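Local coordinates for xylose isomerase domain protein (Alicyclobacillus acidocaldarius subsp. acidocaldarius, PDB 3U0H) that may act as an isomerase, built on a xylose isomerase-like TIM barrel, with a substrate that is not established, at residues A[81-86]-A[124-129]; A[107-110]-A[115-118]; A[130-135]-A[171-176]. All blocks are in the same frame, centred on the assembly; numbering follows the deposited sequence. Where two conformers were deposited one is given.

Contact 1: residues A[81-86]-A[124-129]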
loop_
_atom_site.group_PDB
_atom_site.type_symbol
_atom_site.label_atom_id
_atom_site.label_comp_id
_atom_site.label_asym_id
_atom_site.label_seq_id
_atom_site.Cartn_x
_atom_site.Cartn_y
_atom_site.Cartn_z
ATOM N N ARG A 81 -9.160 8.498 17.832
ATOM C CA ARG A 81 -10.591 8.520 18.049
ATOM C C ARG A 81 -11.239 9.438 17.020
ATOM O O ARG A 81 -12.185 9.098 16.348
ATOM C CB ARG A 81 -10.845 9.003 19.489
ATOM C CG ARG A 81 -12.300 9.031 19.962
ATOM C CD ARG A 81 -12.391 9.471 21.431
ATOM N NE ARG A 81 -11.360 8.822 22.250
ATOM C CZ ARG A 81 -10.625 9.445 23.176
ATOM N NH1 ARG A 81 -10.790 10.753 23.435
ATOM N NH2 ARG A 81 -9.704 8.757 23.820
ATOM N N GLU A 82 -10.689 10.636 16.900
ATOM C CA GLU A 82 -11.230 11.597 15.934
ATOM C C GLU A 82 -11.036 11.118 14.486
ATOM O O GLU A 82 -11.882 11.414 13.592
ATOM C CB GLU A 82 -10.618 12.971 16.162
ATOM C CG GLU A 82 -10.949 13.556 17.541
ATOM C CD GLU A 82 -12.445 13.718 17.708
ATOM O OE1 GLU A 82 -13.084 14.230 16.760
ATOM O OE2 GLU A 82 -12.993 13.286 18.762
ATOM N N LEU A 83 -9.992 10.313 14.250
ATOM C CA LEU A 83 -9.767 9.750 12.918
ATOM C C LEU A 83 -10.831 8.704 12.574
ATOM O O LEU A 83 -11.276 8.580 11.429
ATOM C CB LEU A 83 -8.363 9.167 12.807
ATOM C CG LEU A 83 -8.000 8.551 11.462
ATOM C CD1 LEU A 83 -7.829 9.647 10.420
ATOM C CD2 LEU A 83 -6.726 7.699 11.636
ATOM N N SER A 84 -11.308 8.011 13.580
ATOM C CA SER A 84 -12.360 7.025 13.366
ATOM C C SER A 84 -13.669 7.614 13.040
ATOM O O SER A 84 -14.519 6.974 12.429
ATOM C CB SER A 84 -12.545 6.190 14.608
ATOM O OG SER A 84 -11.605 5.142 14.490
ATOM N N LEU A 85 -13.859 8.824 13.503
ATOM C CA LEU A 85 -15.069 9.530 13.282
ATOM C C LEU A 85 -15.014 10.292 11.963
ATOM O O LEU A 85 -16.044 10.815 11.536
ATOM C CB LEU A 85 -15.312 10.473 14.463
ATOM C CG LEU A 85 -15.576 9.907 15.865
ATOM C CD1 LEU A 85 -15.642 11.017 16.948
ATOM C CD2 LEU A 85 -16.859 9.032 15.878
ATOM N N LEU A 86 -13.846 10.365 11.291
ATOM C CA LEU A 86 -13.737 11.237 10.110
ATOM C C LEU A 86 -14.564 10.794 8.894
ATOM O O LEU A 86 -15.203 11.609 8.231
ATOM C CB LEU A 86 -12.271 11.438 9.736
ATOM C CG LEU A 86 -11.939 11.994 8.354
ATOM C CD1 LEU A 86 -12.527 13.401 8.240
ATOM C CD2 LEU A 86 -10.450 11.976 8.078
ATOM N N ILE A 124 -1.317 12.690 8.663
ATOM C CA ILE A 124 -1.892 13.228 7.435
ATOM C C ILE A 124 -2.101 12.102 6.446
ATOM O O ILE A 124 -3.111 12.076 5.749
ATOM C CB ILE A 124 -1.001 14.345 6.811
ATOM C CG1 ILE A 124 -0.998 15.591 7.745
ATOM C CG2 ILE A 124 -1.529 14.746 5.430
ATOM C CD1 ILE A 124 -0.181 16.804 7.301
ATOM N N ARG A 125 -1.155 11.163 6.411
ATOM C CA ARG A 125 -1.237 9.958 5.584
ATOM C C ARG A 125 -2.466 9.151 6.018
ATOM O O ARG A 125 -3.270 8.700 5.179
ATOM C CB ARG A 125 0.046 9.128 5.747
ATOM C CG ARG A 125 0.048 7.808 5.019
ATOM C CD ARG A 125 1.227 6.913 5.504
ATOM N NE ARG A 125 2.458 7.676 5.484
ATOM C CZ ARG A 125 3.527 7.570 6.284
ATOM N NH1 ARG A 125 3.619 6.663 7.224
ATOM N NH2 ARG A 125 4.537 8.442 6.084
ATOM N N GLN A 126 -2.574 8.911 7.324
ATOM C CA GLN A 126 -3.741 8.206 7.884
ATOM C C GLN A 126 -5.042 8.944 7.516
ATOM O O GLN A 126 -6.017 8.327 7.138
ATOM C CB GLN A 126 -3.596 8.018 9.380
ATOM C CG GLN A 126 -2.568 6.960 9.795
ATOM C CD GLN A 126 -2.417 6.847 11.319
ATOM O OE1 GLN A 126 -2.299 7.836 12.024
ATOM N NE2 GLN A 126 -2.437 5.647 11.813
ATOM N N VAL A 127 -5.054 10.257 7.598
ATOM C CA VAL A 127 -6.241 10.999 7.225
ATOM C C VAL A 127 -6.545 10.788 5.745
ATOM O O VAL A 127 -7.690 10.479 5.395
ATOM C CB VAL A 127 -6.092 12.462 7.575
ATOM C CG1 VAL A 127 -7.167 13.345 6.911
ATOM C CG2 VAL A 127 -6.150 12.623 9.095
ATOM N N ALA A 128 -5.524 10.910 4.899
ATOM C CA ALA A 128 -5.706 10.802 3.464
ATOM C C ALA A 128 -6.204 9.422 3.099
ATOM O O ALA A 128 -7.059 9.278 2.264
ATOM C CB ALA A 128 -4.387 11.042 2.764
ATOM N N VAL A 129 -5.657 8.404 3.730
ATOM C CA VAL A 129 -6.100 7.040 3.525
ATOM C C VAL A 129 -7.568 6.814 3.901
ATOM O O VAL A 129 -8.279 6.143 3.142
ATOM C CB VAL A 129 -5.203 6.025 4.257
ATOM C CG1 VAL A 129 -5.832 4.615 4.277
ATOM C CG2 VAL A 129 -3.816 6.022 3.613
#

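Contact 2: residues A[107-110]-A[115-118]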
loop_
_atom_site.group_PDB
_atom_site.type_symbol
_atom_site.label_atom_id
_atom_site.label_comp_id
_atom_site.label_asym_id
_atom_site.label_seq_id
_atom_site.Cartn_x
_atom_site.Cartn_y
_atom_site.Cartn_z
ATOM N N PRO A 107 4.204 27.363 9.674
ATOM C CA PRO A 107 5.458 27.732 9.056
ATOM C C PRO A 107 6.688 27.596 9.922
ATOM O O PRO A 107 7.793 27.473 9.379
ATOM C CB PRO A 107 5.258 29.218 8.756
ATOM C CG PRO A 107 3.814 29.466 8.857
ATOM C CD PRO A 107 3.339 28.528 9.882
ATOM N N SER A 108 6.527 27.683 11.239
ATOM C CA SER A 108 7.614 27.353 12.129
ATOM C C SER A 108 7.081 26.759 13.417
ATOM O O SER A 108 5.868 26.855 13.693
ATOM C CB SER A 108 8.485 28.579 12.407
ATOM O OG SER A 108 7.797 29.571 13.165
HETATM N N MSE A 109 7.966 26.104 14.181
HETATM C CA MSE A 109 7.556 25.444 15.437
HETATM C C MSE A 109 8.703 25.332 16.407
HETATM O O MSE A 109 9.869 25.363 15.999
HETATM C CB MSE A 109 7.038 24.002 15.174
HETATM C CG MSE A 109 8.152 22.890 14.883
HETATM SE SE MSE A 109 8.896 23.086 13.056
HETATM C CE MSE A 109 10.019 21.488 12.993
ATOM N N ASP A 110 8.382 25.128 17.677
ATOM C CA ASP A 110 9.419 24.945 18.681
ATOM C C ASP A 110 9.847 23.500 18.913
ATOM O O ASP A 110 10.903 23.273 19.468
ATOM C CB ASP A 110 9.002 25.566 20.028
ATOM C CG ASP A 110 9.136 27.083 20.045
ATOM O OD1 ASP A 110 9.911 27.650 19.214
ATOM O OD2 ASP A 110 8.499 27.697 20.927
ATOM N N ARG A 115 10.743 14.600 15.257
ATOM C CA ARG A 115 9.485 14.221 15.922
ATOM C C ARG A 115 8.274 14.899 15.273
ATOM O O ARG A 115 7.262 14.274 15.008
ATOM C CB ARG A 115 9.492 14.649 17.400
ATOM C CG ARG A 115 10.767 14.256 18.185
ATOM C CD ARG A 115 10.575 13.025 19.041
ATOM N NE ARG A 115 11.835 12.566 19.624
ATOM C CZ ARG A 115 11.970 12.075 20.856
ATOM N NH1 ARG A 115 10.934 12.000 21.666
ATOM N NH2 ARG A 115 13.152 11.664 21.287
ATOM N N TYR A 116 8.379 16.185 15.062
ATOM C CA TYR A 116 7.223 16.967 14.733
ATOM C C TYR A 116 6.802 16.605 13.330
ATOM O O TYR A 116 5.651 16.297 13.079
ATOM C CB TYR A 116 7.605 18.436 14.794
ATOM C CG TYR A 116 6.549 19.368 14.361
ATOM C CD1 TYR A 116 6.449 19.779 13.067
ATOM C CD2 TYR A 116 5.632 19.875 15.264
ATOM C CE1 TYR A 116 5.473 20.678 12.675
ATOM C CE2 TYR A 116 4.652 20.784 14.870
ATOM C CZ TYR A 116 4.597 21.188 13.566
ATOM O OH TYR A 116 3.600 22.069 13.152
ATOM N N ILE A 117 7.785 16.602 12.442
ATOM C CA ILE A 117 7.593 16.380 11.015
ATOM C C ILE A 117 7.211 14.939 10.751
ATOM O O ILE A 117 6.323 14.703 9.950
ATOM C CB ILE A 117 8.852 16.729 10.156
ATOM C CG1 ILE A 117 9.198 18.205 10.335
ATOM C CG2 ILE A 117 8.631 16.464 8.698
ATOM C CD1 ILE A 117 10.399 18.753 9.531
ATOM N N SER A 118 7.848 13.983 11.417
ATOM C CA SER A 118 7.534 12.582 11.168
ATOM C C SER A 118 6.098 12.207 11.617
ATOM O O SER A 118 5.367 11.515 10.866
ATOM C CB SER A 118 8.499 11.674 11.909
ATOM O OG SER A 118 9.833 11.919 11.546
#

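Contact 3: residues A[130-135]-A[171-176]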
loop_
_atom_site.group_PDB
_atom_site.type_symbol
_atom_site.label_atom_id
_atom_site.label_comp_id
_atom_site.label_asym_id
_atom_site.label_seq_id
_atom_site.Cartn_x
_atom_site.Cartn_y
_atom_site.Cartn_z
ATOM N N GLU A 130 -8.067 7.405 4.982
ATOM C CA GLU A 130 -9.484 7.206 5.345
ATOM C C GLU A 130 -10.342 7.814 4.253
ATOM O O GLU A 130 -11.528 7.467 4.123
ATOM C CB GLU A 130 -9.875 7.850 6.697
ATOM C CG GLU A 130 -9.296 7.145 7.908
ATOM C CD GLU A 130 -9.705 5.692 7.918
ATOM O OE1 GLU A 130 -10.903 5.438 7.727
ATOM O OE2 GLU A 130 -8.845 4.806 8.042
ATOM N N LEU A 131 -9.755 8.694 3.453
ATOM C CA LEU A 131 -10.591 9.427 2.474
ATOM C C LEU A 131 -10.544 8.830 1.055
ATOM O O LEU A 131 -11.322 9.216 0.187
ATOM C CB LEU A 131 -10.245 10.927 2.471
ATOM C CG LEU A 131 -10.566 11.725 3.748
ATOM C CD1 LEU A 131 -9.850 13.077 3.644
ATOM C CD2 LEU A 131 -12.066 11.976 3.934
ATOM N N LEU A 132 -9.649 7.876 0.824
ATOM C CA LEU A 132 -9.537 7.272 -0.504
ATOM C C LEU A 132 -10.847 6.620 -0.956
ATOM O O LEU A 132 -11.163 6.783 -2.091
ATOM C CB LEU A 132 -8.369 6.264 -0.585
ATOM C CG LEU A 132 -6.957 6.879 -0.447
ATOM C CD1 LEU A 132 -5.820 5.835 -0.254
ATOM C CD2 LEU A 132 -6.693 7.767 -1.673
ATOM N N PRO A 133 -11.635 5.936 -0.050
ATOM C CA PRO A 133 -12.848 5.302 -0.521
ATOM C C PRO A 133 -13.918 6.265 -0.975
ATOM O O PRO A 133 -14.839 5.844 -1.717
ATOM C CB PRO A 133 -13.355 4.522 0.679
ATOM C CG PRO A 133 -12.191 4.387 1.624
ATOM C CD PRO A 133 -11.326 5.570 1.356
ATOM N N LEU A 134 -13.785 7.531 -0.572
ATOM C CA LEU A 134 -14.825 8.515 -0.776
ATOM C C LEU A 134 -14.491 9.339 -1.984
ATOM O O LEU A 134 -15.272 10.163 -2.409
ATOM C CB LEU A 134 -14.936 9.427 0.465
ATOM C CG LEU A 134 -14.948 8.707 1.831
ATOM C CD1 LEU A 134 -15.001 9.701 3.004
ATOM C CD2 LEU A 134 -16.089 7.672 1.886
ATOM N N GLY A 135 -13.323 9.117 -2.557
ATOM C CA GLY A 135 -12.918 9.934 -3.695
ATOM C C GLY A 135 -12.684 11.375 -3.279
ATOM O O GLY A 135 -13.141 12.318 -3.921
ATOM N N ALA A 171 0.969 9.737 0.202
ATOM C CA ALA A 171 -0.427 9.375 -0.053
ATOM C C ALA A 171 -0.745 10.025 -1.346
ATOM O O ALA A 171 -0.429 11.210 -1.557
ATOM C CB ALA A 171 -1.397 9.886 1.018
ATOM N N PRO A 172 -1.429 9.300 -2.221
ATOM C CA PRO A 172 -1.619 9.793 -3.600
ATOM C C PRO A 172 -2.676 10.924 -3.739
ATOM O O PRO A 172 -2.633 11.700 -4.684
ATOM C CB PRO A 172 -2.055 8.536 -4.338
ATOM C CG PRO A 172 -2.742 7.645 -3.287
ATOM C CD PRO A 172 -2.197 8.061 -1.939
ATOM N N ASN A 173 -3.549 11.088 -2.754
ATOM C CA ASN A 173 -4.605 12.081 -2.825
ATOM C C ASN A 173 -4.339 13.337 -2.021
ATOM O O ASN A 173 -5.332 13.962 -1.548
ATOM C CB ASN A 173 -5.988 11.497 -2.370
ATOM C CG ASN A 173 -5.974 10.975 -0.948
ATOM O OD1 ASN A 173 -4.961 10.472 -0.497
ATOM N ND2 ASN A 173 -7.098 11.031 -0.264
ATOM N N VAL A 174 -3.068 13.746 -1.888
ATOM C CA VAL A 174 -2.719 14.947 -1.099
ATOM C C VAL A 174 -2.144 16.017 -1.980
ATOM O O VAL A 174 -1.219 15.762 -2.736
ATOM C CB VAL A 174 -1.771 14.652 0.094
ATOM C CG1 VAL A 174 -1.430 15.906 0.909
ATOM C CG2 VAL A 174 -2.462 13.654 1.017
ATOM N N GLY A 175 -2.736 17.223 -1.883
ATOM C CA GLY A 175 -2.304 18.355 -2.686
ATOM C C GLY A 175 -2.259 19.649 -1.901
ATOM O O GLY A 175 -1.924 19.655 -0.733
ATOM N N ALA A 176 -2.640 20.722 -2.554
ATOM C CA ALA A 176 -2.512 22.014 -1.984
ATOM C C ALA A 176 -3.857 22.753 -1.875
ATOM O O ALA A 176 -4.731 22.680 -2.744
ATOM C CB ALA A 176 -1.469 22.837 -2.809
#

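Contact 1: residues A[81-86]-A[124-129]
The contact belongs to the outer helical layer of a TIM barrel, where Leu83 and Leu86 meet Gln126 and Val127 of helix 113-131. Segment 81-86 lies on helix 76-84 and runs to the first residue of helix 86-95. These helices follow barrel strand 62-67, and helix 113-131 follows the adjacent strand 100-104. The contact joins helices that follow two adjacent barrel strands. No hydrogen bond crosses it. The two segments bury 176 Å² between them, and the closest approaches are between aliphatic carbons.

Val127 is the common partner. Its two methyls are shared between the two leucines. Val127 CG2 meets Leu83 CD1 at 3.7 Å. Val127 CG1 meets Leu86 CD2, also at 3.7 Å. Val127 CG1 lies anti to the backbone N (chi1 167°), and this splits the methyls between the two neighbours. Leu83 reaches over with CG anti to its own N, at chi1 -180°. Leu83 CD1 then also comes within 3.8 Å of Val127 CA, close against the helix backbone. The Leu86 side chain crosses that of Val127 at about a right angle.

On the other side the helix faces the barrel, where Ala128 packs on Val138 of strand 137-141. The loop after strand 62-67 adds cover through Leu68, which touches Val127, and Pro69, which touches Leu86. Arg125 NE bonds to Ile169 O of the same chain, and its NH1 reaches Glu167 O of a second subunit.

Gln126 is more open to solvent than the other three. Its polar end plays no part across the contact, and its OE1 accepts a hydrogen bond from Arg122 NH1 one turn earlier. What it offers the leucine is the root of the chain: Gln126 CB lies 3.9 Å from Leu83 CD2.

Contact 2: residues A[107-110]-A[115-118]
Met109, present as selenomethionine, lays its side chain over one face of the Tyr116 ring. Met109 CB starts near the hydroxyl-bearing end of the ring, 4.0 Å from Tyr116 CE2. The next atom is the most central. Met109 CG stands 3.8 Å from the centroid of the Tyr116 ring and only 6° off the ring normal. This is a CH-pi contact, with the carbon above the middle of the face. At chi2 the chain bends (-75°), which keeps the selenium over the ring instead of carrying it straight past. Met109 SE lies 4.5 Å from the Tyr116 centroid, 25° off the normal. That is a Met-aromatic contact, made here with selenium in place of sulfur.

The pair lies in the excursion between barrel strand 100-104 and helix 113-131, beyond the C-terminal end of the strand. Segment 107-110 contains the short strand 108-109, which pairs antiparallel with strand 153-154 through backbone bonds between Met109 and Tyr153. The chain then turns back over a few residues into the helix. The contact packs this small two-stranded sheet against the first turns of helix 113-131. Tyr116 also touches Tyr73, in the loop before helix 76-84.

The terminal methyl turns toward the root of the tyrosine. Met109 CE is 4.0 Å from Tyr116 CD1. Met109 CE also reaches the next residue of the helix, at 4.3 Å from Ile117 CG1. Ile117 itself packs on Pro113 of a second subunit, and Arg115 forms a salt bridge with Asp161 of that same subunit.

Contact 3: residues A[130-135]-A[171-176]
Asn173 and Leu132 are brought together by their first torsions. In Asn173, chi1 of 59° places CG between the backbone N and the carbonyl carbon, and the amide is held out toward segment 130-135. In Leu132, chi1 of -66° puts CG beside its own N, and one methyl reaches the amide. That methyl, Leu132 CD2, lies over the flat face of the amide and not at its edge. Leu132 CD2 is 3.4 Å from both Asn173 CG and Asn173 OD1, a tight fit. The amide nitrogen is a little farther, with Leu132 CD2 3.6 Å from Asn173 ND2. Leu131 adds a looser touch to the same group, with Leu131 CB 4.2 Å from Asn173 ND2.

The site is at the N-terminal end of the TIM-barrel strands. Helix 113-131 runs out here into a short 3-10 segment, 132-134, before strand 137-141. A type I turn, Ala171 to Val174, leads into the adjacent parallel strand 174-179. Asn173 ND2 gives hydrogen bonds to Met136 O and Ala128 O. It thus ties the turn both to the helix end and to the chain just before strand 137-141, and these bonds fix the rotation of the amide under the leucine. Asn173 OD1 is buried and has no hydrogen-bond partner in the model.

Pro172 makes up the outer part of the patch, with Pro172 CG 4.3 Å from Leu132 CD2. A third subunit covers this patch: Leu132 of that chain packs on Leu132, Pro172 and Asn173.

Overall arrangement
From the N terminus, the chain passes strand 62-67 and reaches segment 81-86. Contact 1 closes when helix 113-131 arrives at 124-129. Contact 2 is nested inside that loop, a short local closure between strand 108-109 and the start of the same helix. Contact 3 follows in series: it opens at 130-135 and closes at 171-176, spanning strand 137-141 and helix 159-169. All three use helix 113-131: contact 2 at its start, contact 1 toward its end, contact 3 where it runs out. Contacts 1 and 3 touch: Ala128 packs on Ala171 and Val174, so the helix lies against the turn and strand of contact 3. Contact 2 is about 20 Å from contact 1, between centres, and touches neither.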